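Long-range contact in high-potential iron-sulfur protein isozyme 2 (Ectothiorhodospira shaposhnikovii, PDB 1HPI), which carries electrons in the anaerobic electron transport of photosynthetic purple bacteria by means of a high-potential [4Fe-4S] cluster: residues A[1-13]-A[48-60]. Residues are numbered along the deposited sequence; the frame is centred on the assembly and turned at random.
With SF4 (iron/sulfur cluster), chain B.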
# COMPACT_ATOMS: atom_id res chain seq x y z
N MET A 1 16.50 -2.02 -2.51
CA MET A 1 15.06 -2.10 -2.54
C MET A 1 14.65 -3.28 -1.65
O MET A 1 15.23 -4.36 -1.77
CB MET A 1 14.62 -2.26 -4.00
CG MET A 1 13.22 -2.77 -4.21
SD MET A 1 12.05 -1.43 -4.56
CE MET A 1 13.13 0.03 -4.60
N GLU A 2 13.70 -3.08 -0.75
CA GLU A 2 13.28 -4.17 0.12
C GLU A 2 11.84 -3.97 0.56
O GLU A 2 11.28 -2.88 0.41
CB GLU A 2 14.21 -4.33 1.34
CG GLU A 2 14.15 -3.09 2.24
CD GLU A 2 14.99 -3.15 3.48
OE1 GLU A 2 15.64 -4.28 3.60
OE2 GLU A 2 15.07 -2.23 4.27
N ARG A 3 11.24 -5.01 1.12
CA ARG A 3 9.87 -4.90 1.56
C ARG A 3 9.67 -3.90 2.69
O ARG A 3 10.44 -3.88 3.65
CB ARG A 3 9.34 -6.27 2.01
CG ARG A 3 9.13 -7.28 0.87
CD ARG A 3 8.38 -8.53 1.32
NE ARG A 3 9.23 -9.27 2.23
CZ ARG A 3 8.92 -9.56 3.49
NH1 ARG A 3 7.76 -9.20 4.01
NH2 ARG A 3 9.81 -10.23 4.22
N LEU A 4 8.62 -3.09 2.60
CA LEU A 4 8.31 -2.12 3.65
C LEU A 4 7.81 -2.87 4.89
O LEU A 4 7.13 -3.89 4.77
CB LEU A 4 7.09 -1.32 3.15
CG LEU A 4 6.56 -0.24 4.09
CD1 LEU A 4 7.63 0.83 4.34
CD2 LEU A 4 5.32 0.40 3.46
N SER A 5 8.11 -2.38 6.08
CA SER A 5 7.64 -3.02 7.30
C SER A 5 6.48 -2.18 7.85
O SER A 5 6.49 -0.97 7.74
CB SER A 5 8.75 -3.09 8.34
OG SER A 5 8.19 -3.38 9.61
N GLU A 6 5.47 -2.80 8.44
CA GLU A 6 4.36 -2.03 8.99
C GLU A 6 4.78 -1.12 10.12
O GLU A 6 4.09 -0.15 10.42
CB GLU A 6 3.22 -2.96 9.45
CG GLU A 6 2.34 -3.42 8.29
CD GLU A 6 1.24 -4.27 8.85
OE1 GLU A 6 1.18 -4.54 10.03
OE2 GLU A 6 0.38 -4.67 7.96
N ASP A 7 5.90 -1.42 10.76
CA ASP A 7 6.31 -0.53 11.84
C ASP A 7 7.33 0.47 11.38
O ASP A 7 7.88 1.18 12.21
CB ASP A 7 6.88 -1.16 13.11
CG ASP A 7 6.37 -2.53 13.35
OD1 ASP A 7 5.09 -2.56 13.67
OD2 ASP A 7 7.07 -3.50 13.19
N ASP A 8 7.60 0.52 10.09
CA ASP A 8 8.56 1.51 9.71
C ASP A 8 7.83 2.84 9.93
O ASP A 8 6.64 2.94 9.68
CB ASP A 8 8.87 1.38 8.22
CG ASP A 8 10.08 2.14 7.75
OD1 ASP A 8 9.81 3.38 7.43
OD2 ASP A 8 11.19 1.65 7.68
N PRO A 9 8.53 3.85 10.40
CA PRO A 9 7.89 5.13 10.63
C PRO A 9 7.17 5.68 9.40
O PRO A 9 6.10 6.27 9.54
CB PRO A 9 8.97 6.06 11.17
CG PRO A 9 10.19 5.20 11.47
CD PRO A 9 9.96 3.86 10.79
N ALA A 10 7.73 5.48 8.20
CA ALA A 10 7.12 5.95 6.97
C ALA A 10 5.76 5.27 6.78
O ALA A 10 4.78 5.88 6.34
CB ALA A 10 8.02 5.67 5.79
N ALA A 11 5.72 3.98 7.12
CA ALA A 11 4.50 3.19 7.00
C ALA A 11 3.43 3.71 7.93
O ALA A 11 2.28 3.90 7.57
CB ALA A 11 4.76 1.73 7.31
N GLN A 12 3.86 3.92 9.17
CA GLN A 12 2.95 4.41 10.19
C GLN A 12 2.33 5.73 9.83
O GLN A 12 1.15 5.94 10.07
CB GLN A 12 3.68 4.48 11.53
CG GLN A 12 4.00 3.04 11.98
CD GLN A 12 4.79 2.96 13.27
OE1 GLN A 12 4.46 2.17 14.17
NE2 GLN A 12 5.85 3.76 13.36
N ALA A 13 3.14 6.62 9.25
CA ALA A 13 2.66 7.93 8.86
C ALA A 13 1.48 7.87 7.91
O ALA A 13 0.61 8.74 7.92
CB ALA A 13 3.78 8.76 8.25
N TRP A 48 4.33 -8.31 -4.36
CA TRP A 48 5.03 -7.18 -3.77
C TRP A 48 5.49 -6.29 -4.89
O TRP A 48 6.02 -6.78 -5.88
CB TRP A 48 6.23 -7.59 -2.90
CG TRP A 48 5.77 -8.38 -1.72
CD1 TRP A 48 5.54 -9.71 -1.71
CD2 TRP A 48 5.47 -7.89 -0.42
NE1 TRP A 48 5.12 -10.10 -0.46
CE2 TRP A 48 5.07 -9.00 0.35
CE3 TRP A 48 5.52 -6.62 0.17
CZ2 TRP A 48 4.70 -8.87 1.69
CZ3 TRP A 48 5.16 -6.49 1.50
CH2 TRP A 48 4.76 -7.60 2.25
N GLY A 49 5.30 -5.00 -4.77
CA GLY A 49 5.72 -4.14 -5.85
C GLY A 49 6.03 -2.74 -5.35
O GLY A 49 5.75 -2.37 -4.22
N PRO A 50 6.63 -1.97 -6.23
CA PRO A 50 6.98 -0.61 -5.87
C PRO A 50 5.77 0.31 -5.77
O PRO A 50 4.71 0.10 -6.36
CB PRO A 50 7.91 -0.13 -7.00
CG PRO A 50 7.84 -1.16 -8.12
CD PRO A 50 7.20 -2.40 -7.53
N CYS A 51 5.98 1.36 -4.99
CA CYS A 51 4.98 2.39 -4.74
C CYS A 51 5.66 3.77 -4.76
O CYS A 51 6.64 3.99 -4.06
CB CYS A 51 4.29 2.15 -3.38
SG CYS A 51 3.29 3.59 -2.90
N SER A 52 5.16 4.71 -5.56
CA SER A 52 5.75 6.05 -5.67
C SER A 52 5.91 6.80 -4.37
O SER A 52 6.83 7.59 -4.20
CB SER A 52 4.89 6.91 -6.58
OG SER A 52 4.82 6.20 -7.79
N VAL A 53 5.00 6.56 -3.45
CA VAL A 53 5.09 7.25 -2.19
C VAL A 53 6.05 6.62 -1.19
O VAL A 53 6.29 7.21 -0.14
CB VAL A 53 3.72 7.71 -1.69
CG1 VAL A 53 2.94 6.59 -1.00
CG2 VAL A 53 3.83 8.92 -0.76
N PHE A 54 6.62 5.44 -1.51
CA PHE A 54 7.56 4.75 -0.63
C PHE A 54 8.79 4.37 -1.41
O PHE A 54 9.04 3.21 -1.72
CB PHE A 54 6.91 3.45 -0.12
CG PHE A 54 5.90 3.68 0.98
CD1 PHE A 54 6.37 4.05 2.24
CD2 PHE A 54 4.52 3.53 0.80
CE1 PHE A 54 5.49 4.27 3.31
CE2 PHE A 54 3.64 3.75 1.85
CZ PHE A 54 4.12 4.12 3.11
N PRO A 55 9.60 5.36 -1.77
CA PRO A 55 10.80 5.10 -2.53
C PRO A 55 11.72 4.08 -1.88
O PRO A 55 11.95 4.11 -0.67
CB PRO A 55 11.53 6.45 -2.64
CG PRO A 55 10.57 7.50 -2.13
CD PRO A 55 9.45 6.78 -1.40
N GLY A 56 12.25 3.18 -2.70
CA GLY A 56 13.17 2.15 -2.23
C GLY A 56 12.51 0.97 -1.54
O GLY A 56 13.19 0.10 -1.00
N LYS A 57 11.18 0.94 -1.55
CA LYS A 57 10.48 -0.15 -0.90
C LYS A 57 9.49 -0.87 -1.78
O LYS A 57 9.04 -0.33 -2.78
CB LYS A 57 9.44 0.44 0.03
CG LYS A 57 10.03 1.13 1.22
CD LYS A 57 11.17 0.34 1.80
CE LYS A 57 11.55 0.94 3.13
NZ LYS A 57 12.86 0.46 3.60
N LEU A 58 9.15 -2.09 -1.35
CA LEU A 58 8.17 -2.92 -2.03
C LEU A 58 6.98 -2.97 -1.08
O LEU A 58 7.15 -3.20 0.12
CB LEU A 58 8.61 -4.39 -2.24
CG LEU A 58 9.76 -4.55 -3.22
CD1 LEU A 58 10.15 -6.02 -3.29
CD2 LEU A 58 9.34 -4.06 -4.60
N VAL A 59 5.76 -2.74 -1.59
CA VAL A 59 4.58 -2.79 -0.74
C VAL A 59 3.75 -4.01 -1.12
O VAL A 59 3.90 -4.54 -2.23
CB VAL A 59 3.74 -1.52 -0.78
CG1 VAL A 59 4.62 -0.33 -0.41
CG2 VAL A 59 3.13 -1.33 -2.16
N SER A 60 2.88 -4.45 -0.21
CA SER A 60 2.02 -5.59 -0.45
C SER A 60 0.91 -5.28 -1.45
O SER A 60 0.17 -4.31 -1.29
CB SER A 60 1.42 -5.99 0.89
OG SER A 60 0.40 -6.95 0.68
FE1 SF4 B . -0.47 0.95 -1.55
FE2 SF4 B . -1.29 3.12 -2.99
FE3 SF4 B . 1.32 2.85 -2.22
FE4 SF4 B . -0.60 3.32 -0.34
S1 SF4 B . -0.03 4.67 -2.05
S2 SF4 B . 1.07 1.82 -0.20
S3 SF4 B . -2.33 2.23 -1.21
S4 SF4 B . 0.17 1.48 -3.60
O HOH W 1 11.75 -1.87 4.69
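Leu4, just past strand 2-3, and Phe54, in the turn ahead of strand 57-60, cross at about a right angle beside the small mixed sheet of the HiPIP fold, in which 2-3 runs parallel to 57-60 and 57-60 antiparallel to 48-50. Leu4 N donates a backbone hydrogen bond to Leu58 O (2.9 Å). Leu4 lays CD2 over the centre of the Phe54 ring, 3.8 Å from its centroid, a position set by chi1 of 180°, which turns CG away from the backbone N, together with chi2 of 61°. At the ring's edge, Ala10 O lies 3.5 Å from Phe54 CE1, and SF4 S2 3.8 Å from Phe54 CE2. Phe54 thus wedges between helix 9-13 and the cluster, next to Cys51, which ligates FE3.

On the sheet face bearing Arg3 and Leu58, the aliphatic part of Arg3 covers the Trp48 indole: Arg3 CD stands 3.4 Å from the centroid of the six-membered ring. The chain bends at chi3 (-68°), and the guanidinium follows as a cation-pi partner, tilted steeply to the indole instead of stacking flat. Replacing Trp48 with alanine is likely to strip the Arg3 methylene chain of the ring face it lies on and leave the guanidinium freer to turn. The other sheet face carries Glu2 and Lys57, side by side in a long salt bridge (Glu2 OE2 to Lys57 NZ, 3.5 Å). A water accepts from Lys57 NZ and donates to Arg3 O.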